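Local structure of dTDP-4-dehydrorhamnose 3,5-epimerase (Bacillus anthracis str. Ames, 3RYK) at residues Thr95-Ile109 / Arg123-Val137. The protein probably catalyses the epimerisation of dTDP-4-dehydro-6-deoxyglucose at sugar carbons 3 and 5, a step in making dTDP-L-rhamnose. Residues are numbered along the deposited sequence; the frame is centred on the assembly and turned at random.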
# COMPACT_ATOMS: atom_id res chain seq x y z
N THR A 95 0.47 16.48 0.12
CA THR A 95 1.77 15.99 -0.29
C THR A 95 1.35 14.58 -0.66
O THR A 95 0.54 13.97 0.06
CB THR A 95 2.75 15.85 0.88
OG1 THR A 95 2.91 17.11 1.52
CG2 THR A 95 4.10 15.33 0.39
N LYS A 96 1.83 14.06 -1.78
CA LYS A 96 1.48 12.70 -2.21
C LYS A 96 2.74 11.88 -2.37
O LYS A 96 3.81 12.44 -2.56
CB LYS A 96 0.71 12.73 -3.52
CG LYS A 96 -0.58 13.52 -3.46
CD LYS A 96 -1.32 13.47 -4.77
CE LYS A 96 -2.58 14.29 -4.72
NZ LYS A 96 -3.30 14.21 -6.02
N LEU A 97 2.60 10.55 -2.30
CA LEU A 97 3.73 9.60 -2.46
C LEU A 97 3.08 8.45 -3.21
O LEU A 97 2.30 7.69 -2.65
CB LEU A 97 4.29 9.20 -1.10
CG LEU A 97 5.54 8.30 -1.03
CD1 LEU A 97 6.73 8.97 -1.70
CD2 LEU A 97 5.80 8.08 0.44
N ILE A 98 3.41 8.34 -4.49
CA ILE A 98 2.82 7.37 -5.38
C ILE A 98 3.70 6.22 -5.84
O ILE A 98 4.88 6.40 -6.09
CB ILE A 98 2.36 8.08 -6.68
CG1 ILE A 98 1.38 9.25 -6.42
CG2 ILE A 98 1.72 7.09 -7.65
CD1 ILE A 98 2.00 10.62 -6.28
N GLN A 99 3.07 5.05 -5.96
CA GLN A 99 3.73 3.85 -6.44
C GLN A 99 2.72 3.01 -7.23
O GLN A 99 1.49 3.18 -7.08
CB GLN A 99 4.33 2.99 -5.34
CG GLN A 99 3.34 2.40 -4.36
CD GLN A 99 3.98 1.45 -3.38
OE1 GLN A 99 5.04 0.88 -3.65
NE2 GLN A 99 3.32 1.23 -2.26
N VAL A 100 3.25 2.12 -8.05
CA VAL A 100 2.46 1.22 -8.88
C VAL A 100 2.62 -0.19 -8.34
O VAL A 100 3.75 -0.71 -8.22
CB VAL A 100 2.88 1.32 -10.35
CG1 VAL A 100 2.14 0.30 -11.18
CG2 VAL A 100 2.65 2.76 -10.88
N MET A 101 1.49 -0.84 -8.05
CA MET A 101 1.49 -2.20 -7.51
C MET A 101 1.31 -3.28 -8.57
O MET A 101 1.77 -4.43 -8.40
CB MET A 101 0.41 -2.32 -6.43
CG MET A 101 0.52 -1.22 -5.33
SD MET A 101 2.14 -1.10 -4.52
CE MET A 101 2.26 -2.74 -3.79
N GLN A 102 0.63 -2.91 -9.65
CA GLN A 102 0.38 -3.79 -10.75
C GLN A 102 0.35 -2.92 -12.00
O GLN A 102 -0.29 -1.86 -12.00
CB GLN A 102 -0.93 -4.56 -10.57
CG GLN A 102 -1.20 -5.54 -11.69
CD GLN A 102 -2.42 -6.43 -11.47
OE1 GLN A 102 -2.85 -6.68 -10.34
NE2 GLN A 102 -2.96 -6.95 -12.56
N GLY A 103 1.07 -3.36 -13.03
CA GLY A 103 1.16 -2.63 -14.28
C GLY A 103 2.23 -1.54 -14.30
O GLY A 103 3.27 -1.62 -13.64
N ALA A 104 1.96 -0.50 -15.06
CA ALA A 104 2.89 0.61 -15.20
C ALA A 104 2.15 1.84 -15.67
O ALA A 104 1.14 1.72 -16.36
CB ALA A 104 3.98 0.24 -16.19
N ILE A 105 2.68 3.01 -15.29
CA ILE A 105 2.12 4.30 -15.64
C ILE A 105 3.20 5.31 -16.01
O ILE A 105 4.37 5.15 -15.65
CB ILE A 105 1.34 4.91 -14.43
CG1 ILE A 105 2.31 5.38 -13.31
CG2 ILE A 105 0.31 3.96 -13.91
CD1 ILE A 105 1.63 5.83 -12.01
N TYR A 106 2.78 6.32 -16.76
CA TYR A 106 3.62 7.46 -17.14
C TYR A 106 3.00 8.53 -16.28
O TYR A 106 1.87 8.95 -16.53
CB TYR A 106 3.54 7.77 -18.63
CG TYR A 106 4.14 9.11 -19.06
CD1 TYR A 106 5.51 9.31 -19.11
CD2 TYR A 106 3.32 10.15 -19.48
CE1 TYR A 106 6.04 10.54 -19.53
CE2 TYR A 106 3.83 11.38 -19.92
CZ TYR A 106 5.19 11.57 -19.94
OH TYR A 106 5.68 12.80 -20.38
N ASP A 107 3.72 8.95 -15.24
CA ASP A 107 3.26 9.93 -14.30
C ASP A 107 3.87 11.30 -14.52
O ASP A 107 5.08 11.44 -14.69
CB ASP A 107 3.56 9.37 -12.91
CG ASP A 107 2.95 10.17 -11.81
OD1 ASP A 107 3.21 11.39 -11.66
OD2 ASP A 107 2.20 9.53 -11.04
N VAL A 108 3.01 12.32 -14.50
CA VAL A 108 3.46 13.67 -14.72
C VAL A 108 3.15 14.56 -13.52
O VAL A 108 2.12 14.37 -12.86
CB VAL A 108 2.70 14.31 -15.91
CG1 VAL A 108 2.99 15.84 -16.02
CG2 VAL A 108 3.02 13.59 -17.22
N ILE A 109 4.06 15.48 -13.24
CA ILE A 109 3.88 16.43 -12.15
C ILE A 109 4.21 17.78 -12.74
O ILE A 109 5.10 17.88 -13.58
CB ILE A 109 4.69 16.14 -10.83
CG1 ILE A 109 6.19 16.37 -10.99
CG2 ILE A 109 4.38 14.74 -10.31
CD1 ILE A 109 6.96 16.09 -9.72
N ARG A 123 7.49 17.14 -15.43
CA ARG A 123 8.37 16.00 -15.66
C ARG A 123 7.57 14.70 -15.68
O ARG A 123 6.68 14.49 -14.84
CB ARG A 123 9.54 15.95 -14.68
CG ARG A 123 10.53 14.79 -14.93
CD ARG A 123 11.83 15.03 -14.16
NE ARG A 123 12.84 13.99 -14.39
CZ ARG A 123 13.66 13.96 -15.44
NH1 ARG A 123 13.56 14.86 -16.41
NH2 ARG A 123 14.57 12.98 -15.55
N GLY A 124 7.89 13.87 -16.67
CA GLY A 124 7.25 12.57 -16.88
C GLY A 124 8.11 11.42 -16.39
O GLY A 124 9.24 11.24 -16.87
N TYR A 125 7.57 10.63 -15.45
CA TYR A 125 8.27 9.48 -14.86
C TYR A 125 7.53 8.17 -15.10
O TYR A 125 6.28 8.13 -15.11
CB TYR A 125 8.28 9.62 -13.34
CG TYR A 125 8.76 10.93 -12.78
CD1 TYR A 125 10.06 11.09 -12.33
CD2 TYR A 125 7.89 12.00 -12.65
CE1 TYR A 125 10.49 12.28 -11.78
CE2 TYR A 125 8.31 13.19 -12.11
CZ TYR A 125 9.61 13.33 -11.67
OH TYR A 125 10.02 14.53 -11.12
N ILE A 126 8.29 7.09 -15.28
CA ILE A 126 7.71 5.78 -15.50
C ILE A 126 7.82 5.03 -14.18
O ILE A 126 8.94 4.71 -13.75
CB ILE A 126 8.37 4.99 -16.65
CG1 ILE A 126 8.19 5.69 -18.01
CG2 ILE A 126 7.82 3.59 -16.72
CD1 ILE A 126 8.91 5.01 -19.19
N LEU A 127 6.67 4.76 -13.57
CA LEU A 127 6.55 4.05 -12.32
C LEU A 127 5.88 2.71 -12.67
O LEU A 127 4.87 2.66 -13.39
CB LEU A 127 5.74 4.86 -11.32
CG LEU A 127 6.25 6.29 -11.07
CD1 LEU A 127 5.41 7.04 -10.02
CD2 LEU A 127 7.72 6.27 -10.65
N SER A 128 6.45 1.62 -12.18
CA SER A 128 5.89 0.31 -12.48
C SER A 128 6.00 -0.71 -11.35
O SER A 128 6.68 -0.50 -10.35
CB SER A 128 6.55 -0.26 -13.73
OG SER A 128 7.93 -0.53 -13.46
N ALA A 129 5.31 -1.84 -11.54
CA ALA A 129 5.30 -2.90 -10.58
C ALA A 129 6.69 -3.50 -10.57
O ALA A 129 7.18 -3.88 -9.51
CB ALA A 129 4.26 -3.95 -10.94
N ASP A 130 7.34 -3.56 -11.73
CA ASP A 130 8.71 -4.12 -11.84
C ASP A 130 9.81 -3.22 -11.30
O ASP A 130 10.75 -3.73 -10.69
CB ASP A 130 9.00 -4.59 -13.26
CG ASP A 130 8.25 -5.89 -13.61
OD1 ASP A 130 8.73 -6.99 -13.20
OD2 ASP A 130 7.26 -5.82 -14.35
N ASN A 131 9.70 -1.89 -11.47
CA ASN A 131 10.78 -1.01 -10.94
C ASN A 131 10.59 -0.59 -9.47
O ASN A 131 11.53 -0.10 -8.84
CB ASN A 131 11.14 0.18 -11.88
CG ASN A 131 10.06 1.25 -11.99
OD1 ASN A 131 9.17 1.34 -11.17
ND2 ASN A 131 10.21 2.11 -12.99
N HIS A 132 9.36 -0.76 -8.95
CA HIS A 132 8.97 -0.45 -7.58
C HIS A 132 9.25 1.01 -7.20
O HIS A 132 9.31 1.34 -6.00
CB HIS A 132 9.72 -1.37 -6.59
CG HIS A 132 9.63 -2.83 -6.92
ND1 HIS A 132 8.53 -3.60 -6.59
CD2 HIS A 132 10.50 -3.65 -7.54
CE1 HIS A 132 8.74 -4.84 -7.01
NE2 HIS A 132 9.92 -4.89 -7.59
N ARG A 133 9.38 1.88 -8.20
CA ARG A 133 9.68 3.28 -7.95
C ARG A 133 8.55 4.05 -7.38
O ARG A 133 7.39 3.68 -7.57
CB ARG A 133 10.29 3.96 -9.18
CG ARG A 133 11.70 3.44 -9.50
CD ARG A 133 12.32 4.12 -10.69
NE ARG A 133 13.70 3.60 -10.89
CZ ARG A 133 14.55 4.07 -11.79
NH1 ARG A 133 14.22 5.07 -12.59
NH2 ARG A 133 15.78 3.57 -11.88
N GLN A 134 8.89 5.09 -6.63
CA GLN A 134 7.89 5.94 -6.00
C GLN A 134 8.22 7.38 -6.31
O GLN A 134 9.34 7.73 -6.63
CB GLN A 134 7.85 5.70 -4.49
CG GLN A 134 7.69 4.21 -4.13
CD GLN A 134 7.39 3.95 -2.66
OE1 GLN A 134 7.02 4.86 -1.91
NE2 GLN A 134 7.52 2.70 -2.26
N LEU A 135 7.19 8.22 -6.29
CA LEU A 135 7.38 9.63 -6.57
C LEU A 135 6.78 10.43 -5.42
O LEU A 135 5.63 10.19 -5.03
CB LEU A 135 6.70 10.00 -7.88
CG LEU A 135 6.85 11.45 -8.33
CD1 LEU A 135 8.31 11.79 -8.62
CD2 LEU A 135 5.99 11.69 -9.56
N LEU A 136 7.56 11.35 -4.86
CA LEU A 136 7.14 12.21 -3.77
C LEU A 136 6.73 13.49 -4.50
O LEU A 136 7.57 14.16 -5.10
CB LEU A 136 8.28 12.45 -2.77
CG LEU A 136 7.97 13.24 -1.47
CD1 LEU A 136 7.59 14.70 -1.73
CD2 LEU A 136 6.90 12.53 -0.68
N VAL A 137 5.43 13.79 -4.49
CA VAL A 137 4.88 14.97 -5.13
C VAL A 137 4.62 16.01 -4.02
O VAL A 137 3.72 15.83 -3.19
CB VAL A 137 3.55 14.67 -5.85
CG1 VAL A 137 3.16 15.86 -6.72
CG2 VAL A 137 3.66 13.42 -6.71
O HOH W 1 7.78 0.45 -4.11
O HOH W 2 6.05 1.63 -8.29
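Two antiparallel strand pairs, one in each sheet of the jelly-roll-like sandwich, meet here with largely apolar faces together. In one sheet, strand 104-109 pairs with 123-128 at 151°, and Asp107 and Tyr125 exchange two backbone bonds, Asp107 N to Tyr125 O and Tyr125 N to Asp107 O, each 2.7 Å. In the other, 96-100 runs against 134-137, where Ile98 N donates to Leu135 O at 2.9 Å; Ile98 and Val137 are diagonal neighbours within this sheet. Between the sheets, Ile109 lays CG2 against Leu135 CD2 at 3.5 Å and also reaches Val137. The Tyr125 ring is sandwiched: Leu135 CD1 sits over the centre of one face, 3.6 Å above its plane, Arg123 CG lies over the opposite face toward the rim, and Ile109 CG1 lies at the edge, in plane. Leu127 CB packs 3.8 Å from Val100 CG2, and with CG anti to the carbonyl carbon (chi1 -54°) its CD1 is sent toward Asp107 CB. Where 96-100 and 134-137 separate, water takes over the pairing: one molecule accepts from Val100 N and lies within hydrogen-bonding distance of Ser128 O and Arg133 O, while another links Gln99 OE1 to Gln134 NE2. The two side chains run side by side, their amide planes 45° apart; Gln134 NE2 also bonds Ser53 O. OD2 of the buried Asp107 is hydrogen-bonded to His143 NE2. Strand 152-158 flanks 96-100 on its other edge, with a classic bulge at Met101 and Gln102 facing Ile153, and 35-45 borders 134-137, while 141-147 continues the sheet beyond 104-111.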